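Local coordinates for protein Phenylalanine/tyrosine ammonia-lyase (Rhodosporidium toruloides, PDB 1Y2M) that catalyses the non-oxidative deamination of L-phenylalanine and L-tyrosine to trans-cinnamate and p-coumarate, working as a homotetramer built as a dimer of dimers, at residues S231-V236 with L244-A249; T421-R426 with L507-R512; L427-I432 with E515-L520. All coordinates share one frame; numbering follows the deposited sequence.

Contact 1 comes first along the chain and stands apart: it joins the two strands of a beta hairpin, 232-237 and 240-245, and the start of helix 246-252, in a small antiparallel sheet; the contact's centre is about 34 Å from the chain's centre. Contacts 2 and 3 are neighbours, their centres about 10 Å apart, on the same pair of helices, 416-443 and 506-560, and their segments alternate along the sequence. Contact 1 lies about 30 Å from contact 2 and about 35 Å from contact 3, centre to centre. The nearly parallel helix pair runs through the helical core, polar at contact 2 and mostly apolar at contact 3, and both contacts touch the third subunit of the tetramer.

Contact 1. Residues S231-V236 with L244-A249; sequences SKVHVV and LYAREA
Lys232 lies alongside Tyr245, both side chains pointing the same way from a non-hydrogen-bonded antiparallel pair. At its base, Lys232 CB is 3.9 Å from the carbonyl O of Leu244. The chain then bends at chi2 (-87°), which turns it along the tyrosine: CD passes CE1 of the ring, CE keeps beside the same carbon, and NZ ends 2.8 Å from Tyr245 OH in a weak hydrogen bond. The ammonium approaches the ring obliquely, and NZ also makes a long, weak ion pair with Asp230.

The next pair, Val233 and Leu244, is hydrogen-bonded: Val233 N gives to Leu244 O at 2.8 Å, and Leu244 N returns a bond to Val233 O at 3.0 Å. This is the open end of a beta hairpin, whose first strand also pairs with strand 200-201, and here the second strand passes straight into a helix. Tyr245 is the N-cap residue; its backbone N is held by Glu248 OE1, which it meets from above the carboxylate plane. Ala246 N, in the first turn, donates to Ser231 O at 2.8 Å, tying the helix start to the residue just before the first strand.

On the sheet face that carries Val233 and Leu244, Val233 and Val235 pack against the first turn of the helix. Val233 CG1 rests on Ala246 CB, while its CG2 presses on Ala249 CB at 3.3 Å, tighter than usual for two carbons. Val235 divides its branches, CG1 meeting Ala249 CB and CG2 reaching Leu244 CD1 at 3.8 Å, the valine and leucine side chains crossing at about a right angle.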
loop_
_atom_site.group_PDB
_atom_site.type_symbol
_atom_site.label_atom_id
_atom_site.label_comp_id
_atom_site.label_asym_id
_atom_site.label_seq_id
_atom_site.Cartn_x
_atom_site.Cartn_y
_atom_site.Cartn_z
ATOM N N SER B 231 -36.910 10.087 -5.293
ATOM C CA SER B 231 -35.847 10.128 -6.291
ATOM C C SER B 231 -35.638 11.548 -6.843
ATOM O O SER B 231 -36.601 12.229 -7.207
ATOM C CB SER B 231 -36.161 9.128 -7.416
ATOM O OG SER B 231 -35.420 9.431 -8.570
ATOM N N LYS B 232 -34.373 11.985 -6.872
ATOM C CA LYS B 232 -33.995 13.319 -7.373
ATOM C C LYS B 232 -33.201 13.201 -8.664
ATOM O O LYS B 232 -32.416 12.271 -8.842
ATOM C CB LYS B 232 -33.196 14.108 -6.317
ATOM C CG LYS B 232 -33.507 13.757 -4.844
ATOM C CD LYS B 232 -34.630 14.503 -4.218
ATOM C CE LYS B 232 -34.666 14.180 -2.689
ATOM N NZ LYS B 232 -35.491 15.180 -1.869
ATOM N N VAL B 233 -33.379 14.175 -9.558
ATOM C CA VAL B 233 -32.668 14.196 -10.827
ATOM C C VAL B 233 -32.202 15.597 -11.126
ATOM O O VAL B 233 -32.756 16.559 -10.622
ATOM C CB VAL B 233 -33.570 13.665 -11.991
ATOM C CG1 VAL B 233 -34.035 12.244 -11.683
ATOM C CG2 VAL B 233 -34.756 14.628 -12.206
ATOM N N HIS B 234 -31.148 15.699 -11.928
ATOM C CA HIS B 234 -30.570 16.962 -12.349
ATOM C C HIS B 234 -31.052 17.223 -13.797
ATOM O O HIS B 234 -31.055 16.316 -14.628
ATOM C CB HIS B 234 -29.063 16.864 -12.295
ATOM C CG HIS B 234 -28.351 18.022 -12.907
ATOM N ND1 HIS B 234 -28.222 18.179 -14.269
ATOM C CD2 HIS B 234 -27.639 19.012 -12.338
ATOM C CE1 HIS B 234 -27.516 19.274 -14.514
ATOM N NE2 HIS B 234 -27.132 19.789 -13.353
ATOM N N VAL B 235 -31.497 18.439 -14.058
ATOM C CA VAL B 235 -31.876 18.930 -15.370
ATOM C C VAL B 235 -31.413 20.365 -15.510
ATOM O O VAL B 235 -31.299 21.094 -14.523
ATOM C CB VAL B 235 -33.398 18.906 -15.594
ATOM C CG1 VAL B 235 -33.913 17.495 -15.424
ATOM C CG2 VAL B 235 -34.153 19.890 -14.640
ATOM N N VAL B 236 -31.209 20.789 -16.752
ATOM C CA VAL B 236 -31.159 22.225 -17.034
ATOM C C VAL B 236 -32.515 22.679 -17.562
ATOM O O VAL B 236 -33.053 22.108 -18.502
ATOM C CB VAL B 236 -30.063 22.546 -18.074
ATOM C CG1 VAL B 236 -30.097 24.048 -18.464
ATOM C CG2 VAL B 236 -28.707 22.122 -17.568
ATOM N N LEU B 244 -34.630 18.313 -9.131
ATOM C CA LEU B 244 -36.039 18.138 -8.942
ATOM C C LEU B 244 -36.383 16.678 -8.607
ATOM O O LEU B 244 -35.599 15.752 -8.846
ATOM C CB LEU B 244 -36.747 18.485 -10.259
ATOM C CG LEU B 244 -36.490 19.821 -10.920
ATOM C CD1 LEU B 244 -37.174 19.889 -12.257
ATOM C CD2 LEU B 244 -36.963 20.951 -10.015
ATOM N N TYR B 245 -37.548 16.464 -8.041
ATOM C CA TYR B 245 -38.036 15.108 -7.937
ATOM C C TYR B 245 -38.196 14.536 -9.333
ATOM O O TYR B 245 -38.527 15.258 -10.299
ATOM C CB TYR B 245 -39.327 15.031 -7.144
ATOM C CG TYR B 245 -39.054 15.231 -5.691
ATOM C CD1 TYR B 245 -38.575 14.177 -4.901
ATOM C CD2 TYR B 245 -39.241 16.483 -5.098
ATOM C CE1 TYR B 245 -38.260 14.396 -3.526
ATOM C CE2 TYR B 245 -38.951 16.702 -3.757
ATOM C CZ TYR B 245 -38.485 15.664 -2.974
ATOM O OH TYR B 245 -38.215 15.882 -1.621
ATOM N N ALA B 246 -37.959 13.228 -9.450
ATOM C CA ALA B 246 -37.996 12.570 -10.763
ATOM C C ALA B 246 -39.317 12.817 -11.472
ATOM O O ALA B 246 -39.313 13.116 -12.663
ATOM C CB ALA B 246 -37.750 11.107 -10.660
ATOM N N ARG B 247 -40.442 12.686 -10.763
ATOM C CA ARG B 247 -41.753 12.944 -11.425
ATOM C C ARG B 247 -41.938 14.365 -11.928
ATOM O O ARG B 247 -42.466 14.573 -12.998
ATOM C CB ARG B 247 -42.906 12.534 -10.513
ATOM C CG ARG B 247 -43.016 11.031 -10.421
ATOM C CD ARG B 247 -44.175 10.633 -9.597
ATOM N NE ARG B 247 -44.288 9.186 -9.611
ATOM C CZ ARG B 247 -45.116 8.479 -10.367
ATOM N NH1 ARG B 247 -46.032 9.052 -11.148
ATOM N NH2 ARG B 247 -45.083 7.165 -10.288
ATOM N N GLU B 248 -41.457 15.353 -11.180
ATOM C CA GLU B 248 -41.475 16.741 -11.651
ATOM C C GLU B 248 -40.671 16.888 -12.941
ATOM O O GLU B 248 -41.148 17.518 -13.911
ATOM C CB GLU B 248 -40.911 17.682 -10.598
ATOM C CG GLU B 248 -41.700 17.695 -9.340
ATOM C CD GLU B 248 -41.022 18.468 -8.203
ATOM O OE1 GLU B 248 -39.764 18.628 -8.135
ATOM O OE2 GLU B 248 -41.785 18.869 -7.301
ATOM N N ALA B 249 -39.476 16.323 -12.974
ATOM C CA ALA B 249 -38.645 16.455 -14.164
ATOM C C ALA B 249 -39.316 15.781 -15.347
ATOM O O ALA B 249 -39.362 16.327 -16.451
ATOM C CB ALA B 249 -37.241 15.866 -13.933
#

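Contact 2. Residues T421-R426 with L507-R512; sequences TMEKTR and LISARR
Ser509 places its hydroxyl between Glu423 and Arg426 of the facing helix, OG standing anti to its own backbone N (chi1 -167°). It donates to Glu423 OE2 at 2.6 Å, on the anti side of the carboxylate and somewhat out of its plane, and accepts from Arg426 NH2 at 2.9 Å in a nearly straight bond (164°) close to the guanidinium plane. Arg426 NH1 closes the triangle with a salt bridge to the same OE2, 2.8 Å away. Met422 CB also leans on Ser509 OG.

Ala510 follows, where the two segments come nearest, Met422 CA and Ala510 CA being 5.5 Å apart. Its CA and CB receive CG and the selenium of this selenomethionine, Met422 CG coming within 3.9 Å of Ala510 CB.

Arg512 brings its CB over one face of the Arg426 guanidinium, offset toward the rim, with Arg426 CD 3.7 Å from that CB. The two guanidinium planes stand 80° apart, and the Arg512 end runs off to salt bridges with Glu515 and Glu480 of the second subunit.

Backbone carbonyls of Leu484 and Asn486 take further N-H groups of Arg426, and Val488 N adds a bond to Glu423 OE2. With three donors converging on one buried carboxylate oxygen, Glu423 is probably stabilised as the anion, its charge offset by Arg426.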
loop_
_atom_site.group_PDB
_atom_site.type_symbol
_atom_site.label_atom_id
_atom_site.label_comp_id
_atom_site.label_asym_id
_atom_site.label_seq_id
_atom_site.Cartn_x
_atom_site.Cartn_y
_atom_site.Cartn_z
ATOM N N THR B 421 -8.832 -3.403 -14.944
ATOM C CA THR B 421 -8.343 -2.332 -15.795
ATOM C C THR B 421 -7.948 -1.117 -14.979
ATOM O O THR B 421 -6.982 -0.389 -15.298
ATOM C CB THR B 421 -9.357 -1.894 -16.879
ATOM O OG1 THR B 421 -10.512 -1.258 -16.321
ATOM C CG2 THR B 421 -9.795 -3.123 -17.696
HETATM N N MSE B 422 -8.726 -0.868 -13.950
HETATM C CA MSE B 422 -8.501 0.359 -13.133
HETATM C C MSE B 422 -7.261 0.254 -12.236
HETATM O O MSE B 422 -6.514 1.211 -12.057
HETATM C CB MSE B 422 -9.727 0.650 -12.340
HETATM C CG MSE B 422 -10.883 1.115 -13.205
HETATM SE SE MSE B 422 -10.492 2.811 -14.162
HETATM C CE MSE B 422 -9.862 2.189 -15.933
ATOM N N GLU B 423 -7.042 -0.930 -11.658
ATOM C CA GLU B 423 -5.854 -1.161 -10.787
ATOM C C GLU B 423 -4.620 -0.914 -11.657
ATOM O O GLU B 423 -3.724 -0.139 -11.251
ATOM C CB GLU B 423 -5.850 -2.565 -10.209
ATOM C CG GLU B 423 -7.030 -2.932 -9.326
ATOM C CD GLU B 423 -7.013 -2.315 -7.935
ATOM O OE1 GLU B 423 -6.607 -3.035 -7.016
ATOM O OE2 GLU B 423 -7.469 -1.192 -7.746
ATOM N N LYS B 424 -4.565 -1.569 -12.820
ATOM C CA LYS B 424 -3.395 -1.466 -13.719
ATOM C C LYS B 424 -3.197 -0.053 -14.238
ATOM O O LYS B 424 -2.072 0.478 -14.317
ATOM C CB LYS B 424 -3.508 -2.418 -14.930
ATOM C CG LYS B 424 -3.637 -3.889 -14.598
ATOM C CD LYS B 424 -4.262 -4.721 -15.792
ATOM C CE LYS B 424 -3.813 -4.201 -17.144
ATOM N NZ LYS B 424 -4.475 -2.954 -17.729
ATOM N N THR B 425 -4.298 0.601 -14.596
ATOM C CA THR B 425 -4.169 1.957 -15.134
ATOM C C THR B 425 -3.644 2.892 -14.040
ATOM O O THR B 425 -2.836 3.794 -14.337
ATOM C CB THR B 425 -5.506 2.411 -15.723
ATOM O OG1 THR B 425 -5.875 1.522 -16.793
ATOM C CG2 THR B 425 -5.473 3.895 -16.224
ATOM N N ARG B 426 -4.075 2.735 -12.779
ATOM C CA ARG B 426 -3.664 3.705 -11.759
ATOM C C ARG B 426 -2.166 3.566 -11.462
ATOM O O ARG B 426 -1.450 4.549 -11.203
ATOM C CB ARG B 426 -4.505 3.470 -10.504
ATOM C CG ARG B 426 -4.440 4.636 -9.553
ATOM C CD ARG B 426 -5.495 4.579 -8.464
ATOM N NE ARG B 426 -5.492 3.346 -7.673
ATOM C CZ ARG B 426 -6.305 2.281 -7.835
ATOM N NH1 ARG B 426 -6.201 1.251 -7.015
ATOM N NH2 ARG B 426 -7.221 2.201 -8.787
ATOM N N LEU B 507 -15.927 0.147 -8.824
ATOM C CA LEU B 507 -16.267 1.568 -8.850
ATOM C C LEU B 507 -15.298 2.378 -7.975
ATOM O O LEU B 507 -14.907 3.508 -8.301
ATOM C CB LEU B 507 -17.724 1.841 -8.452
ATOM C CG LEU B 507 -18.068 3.329 -8.613
ATOM C CD1 LEU B 507 -17.942 3.890 -10.061
ATOM C CD2 LEU B 507 -19.464 3.538 -8.108
ATOM N N ILE B 508 -14.988 1.801 -6.817
ATOM C CA ILE B 508 -13.999 2.461 -5.898
ATOM C C ILE B 508 -12.647 2.570 -6.617
ATOM O O ILE B 508 -11.976 3.608 -6.624
ATOM C CB ILE B 508 -13.857 1.769 -4.570
ATOM C CG1 ILE B 508 -15.190 1.708 -3.808
ATOM C CG2 ILE B 508 -12.803 2.475 -3.692
ATOM C CD1 ILE B 508 -15.175 0.718 -2.636
ATOM N N SER B 509 -12.241 1.466 -7.227
ATOM C CA SER B 509 -10.981 1.514 -7.998
ATOM C C SER B 509 -11.054 2.609 -9.097
ATOM O O SER B 509 -10.095 3.393 -9.261
ATOM C CB SER B 509 -10.637 0.139 -8.576
ATOM O OG SER B 509 -9.300 0.162 -9.036
ATOM N N ALA B 510 -12.170 2.656 -9.851
ATOM C CA ALA B 510 -12.353 3.642 -10.929
ATOM C C ALA B 510 -12.240 5.082 -10.416
ATOM O O ALA B 510 -11.668 5.993 -11.059
ATOM C CB ALA B 510 -13.615 3.388 -11.653
ATOM N N ARG B 511 -12.820 5.298 -9.229
ATOM C CA ARG B 511 -12.756 6.598 -8.570
ATOM C C ARG B 511 -11.334 6.980 -8.285
ATOM O O ARG B 511 -10.931 8.143 -8.543
ATOM C CB ARG B 511 -13.597 6.620 -7.303
ATOM C CG ARG B 511 -15.117 6.746 -7.549
ATOM C CD ARG B 511 -15.974 6.623 -6.322
ATOM N NE ARG B 511 -15.358 7.393 -5.265
ATOM C CZ ARG B 511 -15.094 6.977 -4.033
ATOM N NH1 ARG B 511 -15.426 5.755 -3.596
ATOM N NH2 ARG B 511 -14.420 7.805 -3.261
ATOM N N ARG B 512 -10.565 6.030 -7.757
ATOM C CA ARG B 512 -9.173 6.366 -7.441
ATOM C C ARG B 512 -8.374 6.613 -8.709
ATOM O O ARG B 512 -7.559 7.558 -8.772
ATOM C CB ARG B 512 -8.541 5.279 -6.554
ATOM C CG ARG B 512 -9.165 5.104 -5.197
ATOM C CD ARG B 512 -9.211 6.426 -4.441
ATOM N NE ARG B 512 -9.705 6.244 -3.087
ATOM C CZ ARG B 512 -10.401 7.104 -2.390
ATOM N NH1 ARG B 512 -10.958 8.199 -2.958
ATOM N NH2 ARG B 512 -10.698 6.767 -1.127
#

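Contact 3. Residues L427-I432 with E515-L520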
loop_
_atom_site.group_PDB
_atom_site.type_symbol
_atom_site.label_atom_id
_atom_site.label_comp_id
_atom_site.label_asym_id
_atom_site.label_seq_id
_atom_site.Cartn_x
_atom_site.Cartn_y
_atom_site.Cartn_z
ATOM N N LEU B 427 -1.681 2.362 -11.551
ATOM C CA LEU B 427 -0.264 2.126 -11.352
ATOM C C LEU B 427 0.477 2.725 -12.532
ATOM O O LEU B 427 1.472 3.427 -12.361
ATOM C CB LEU B 427 0.030 0.621 -11.178
ATOM C CG LEU B 427 1.517 0.292 -10.948
ATOM C CD1 LEU B 427 2.155 1.022 -9.804
ATOM C CD2 LEU B 427 1.635 -1.187 -10.777
ATOM N N GLY B 428 -0.020 2.505 -13.739
ATOM C CA GLY B 428 0.566 3.188 -14.907
ATOM C C GLY B 428 0.657 4.695 -14.843
ATOM O O GLY B 428 1.666 5.283 -15.209
ATOM N N LEU B 429 -0.408 5.317 -14.338
ATOM C CA LEU B 429 -0.457 6.789 -14.172
ATOM C C LEU B 429 0.669 7.231 -13.229
ATOM O O LEU B 429 1.319 8.276 -13.433
ATOM C CB LEU B 429 -1.827 7.255 -13.694
ATOM C CG LEU B 429 -2.950 7.033 -14.707
ATOM C CD1 LEU B 429 -4.304 7.210 -14.048
ATOM C CD2 LEU B 429 -2.762 7.941 -15.943
ATOM N N ALA B 430 0.910 6.444 -12.188
ATOM C CA ALA B 430 1.962 6.785 -11.246
ATOM C C ALA B 430 3.336 6.652 -11.925
ATOM O O ALA B 430 4.254 7.420 -11.650
ATOM C CB ALA B 430 1.901 5.890 -10.039
ATOM N N GLN B 431 3.482 5.670 -12.795
ATOM C CA GLN B 431 4.739 5.467 -13.513
ATOM C C GLN B 431 4.999 6.572 -14.550
ATOM O O GLN B 431 6.138 7.051 -14.699
ATOM C CB GLN B 431 4.814 4.111 -14.206
ATOM C CG GLN B 431 4.745 2.940 -13.220
ATOM C CD GLN B 431 5.742 3.062 -12.134
ATOM O OE1 GLN B 431 6.924 2.771 -12.339
ATOM N NE2 GLN B 431 5.290 3.500 -10.944
ATOM N N ILE B 432 3.965 6.969 -15.288
ATOM C CA ILE B 432 4.065 8.131 -16.179
ATOM C C ILE B 432 4.469 9.345 -15.349
ATOM O O ILE B 432 5.418 10.068 -15.672
ATOM C CB ILE B 432 2.708 8.439 -16.880
ATOM C CG1 ILE B 432 2.288 7.283 -17.799
ATOM C CG2 ILE B 432 2.806 9.767 -17.661
ATOM C CD1 ILE B 432 0.879 7.369 -18.303
ATOM N N GLU B 515 -9.016 10.062 -9.931
ATOM C CA GLU B 515 -8.264 11.054 -9.165
ATOM C C GLU B 515 -6.806 11.055 -9.643
ATOM O O GLU B 515 -6.198 12.132 -9.782
ATOM C CB GLU B 515 -8.339 10.770 -7.678
ATOM C CG GLU B 515 -7.699 11.910 -6.873
ATOM C CD GLU B 515 -7.881 11.861 -5.363
ATOM O OE1 GLU B 515 -8.613 10.975 -4.819
ATOM O OE2 GLU B 515 -7.273 12.745 -4.690
ATOM N N SER B 516 -6.231 9.877 -9.918
ATOM C CA SER B 516 -4.872 9.852 -10.449
ATOM C C SER B 516 -4.794 10.555 -11.805
ATOM O O SER B 516 -3.834 11.284 -12.076
ATOM C CB SER B 516 -4.335 8.441 -10.592
ATOM O OG SER B 516 -4.157 7.886 -9.298
ATOM N N ASN B 517 -5.827 10.428 -12.646
ATOM C CA ASN B 517 -5.855 11.200 -13.891
ATOM C C ASN B 517 -5.755 12.675 -13.609
ATOM O O ASN B 517 -5.024 13.400 -14.296
ATOM C CB ASN B 517 -7.077 10.963 -14.799
ATOM C CG ASN B 517 -7.027 9.670 -15.557
ATOM O OD1 ASN B 517 -5.956 9.199 -15.919
ATOM N ND2 ASN B 517 -8.219 9.130 -15.903
ATOM N N ASP B 518 -6.463 13.139 -12.590
ATOM C CA ASP B 518 -6.537 14.546 -12.257
ATOM C C ASP B 518 -5.169 15.031 -11.792
ATOM O O ASP B 518 -4.630 16.062 -12.248
ATOM C CB ASP B 518 -7.562 14.744 -11.145
ATOM C CG ASP B 518 -7.979 16.212 -10.968
ATOM O OD1 ASP B 518 -7.963 17.019 -11.961
ATOM O OD2 ASP B 518 -8.387 16.540 -9.828
ATOM N N VAL B 519 -4.573 14.278 -10.862
ATOM C CA VAL B 519 -3.237 14.646 -10.359
ATOM C C VAL B 519 -2.203 14.615 -11.435
ATOM O O VAL B 519 -1.324 15.515 -11.491
ATOM C CB VAL B 519 -2.871 13.790 -9.168
ATOM C CG1 VAL B 519 -1.474 14.100 -8.652
ATOM C CG2 VAL B 519 -3.928 14.000 -8.092
ATOM N N LEU B 520 -2.251 13.593 -12.294
ATOM C CA LEU B 520 -1.283 13.530 -13.404
ATOM C C LEU B 520 -1.505 14.730 -14.318
ATOM O O LEU B 520 -0.534 15.250 -14.870
ATOM C CB LEU B 520 -1.390 12.231 -14.201
ATOM C CG LEU B 520 -0.324 12.022 -15.291
ATOM C CD1 LEU B 520 1.107 12.276 -14.835
ATOM C CD2 LEU B 520 -0.355 10.613 -15.887
#
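Helix segments 427-432 and 515-520 run side by side in the same direction, their axes 9.6 Å apart at closest approach and only 11° from parallel; the nearest CA atoms, those of Leu429 and Ser516, are 6.5 Å apart. They belong to helices 416-443 and 506-560, neighbours in the long helical bundle that forms the core of the PAL/histidase fold. No hydrogen bond crosses between the two segments; side chains do the joining.

Leu429 carries most of it, pointing from the first helix toward the second. CG lies anti to the carbonyl carbon (chi1 -66°), which carries the fork toward the second segment; Leu429 CD1 sits 3.7 Å from Ser516 CB, and Leu429 CD2 is 3.6 Å from Leu520 CD2. Leu520 CD2 touches Ile432 as well as Leu429, with Ile432 CG2 3.7 Å from Leu520 CD2. The Ile432 and Leu520 side chains cross at about a right angle, and Ile432 also packs on Leu372 and Leu375 of helix 368-391. With an alanine in place of Leu429, CG and both methyls go, which would probably leave a gap beside Ser516 CB, with Leu520 CD2 resting on Ile432 alone of the two.

Asn517 starts off away from the first helix, but its amide swings back to Leu429. Its ND2 is spoken for by the carbonyl O of Ala282 in helix 273-303, an anchor that helps fix how the amide is turned. The other end of the group is buried against hydrocarbon: Asn517 OD1 has no hydrogen-bonding partner in the model and lies 3.2 Å from Leu429 CD1 and 3.4 Å from Leu429 CD2.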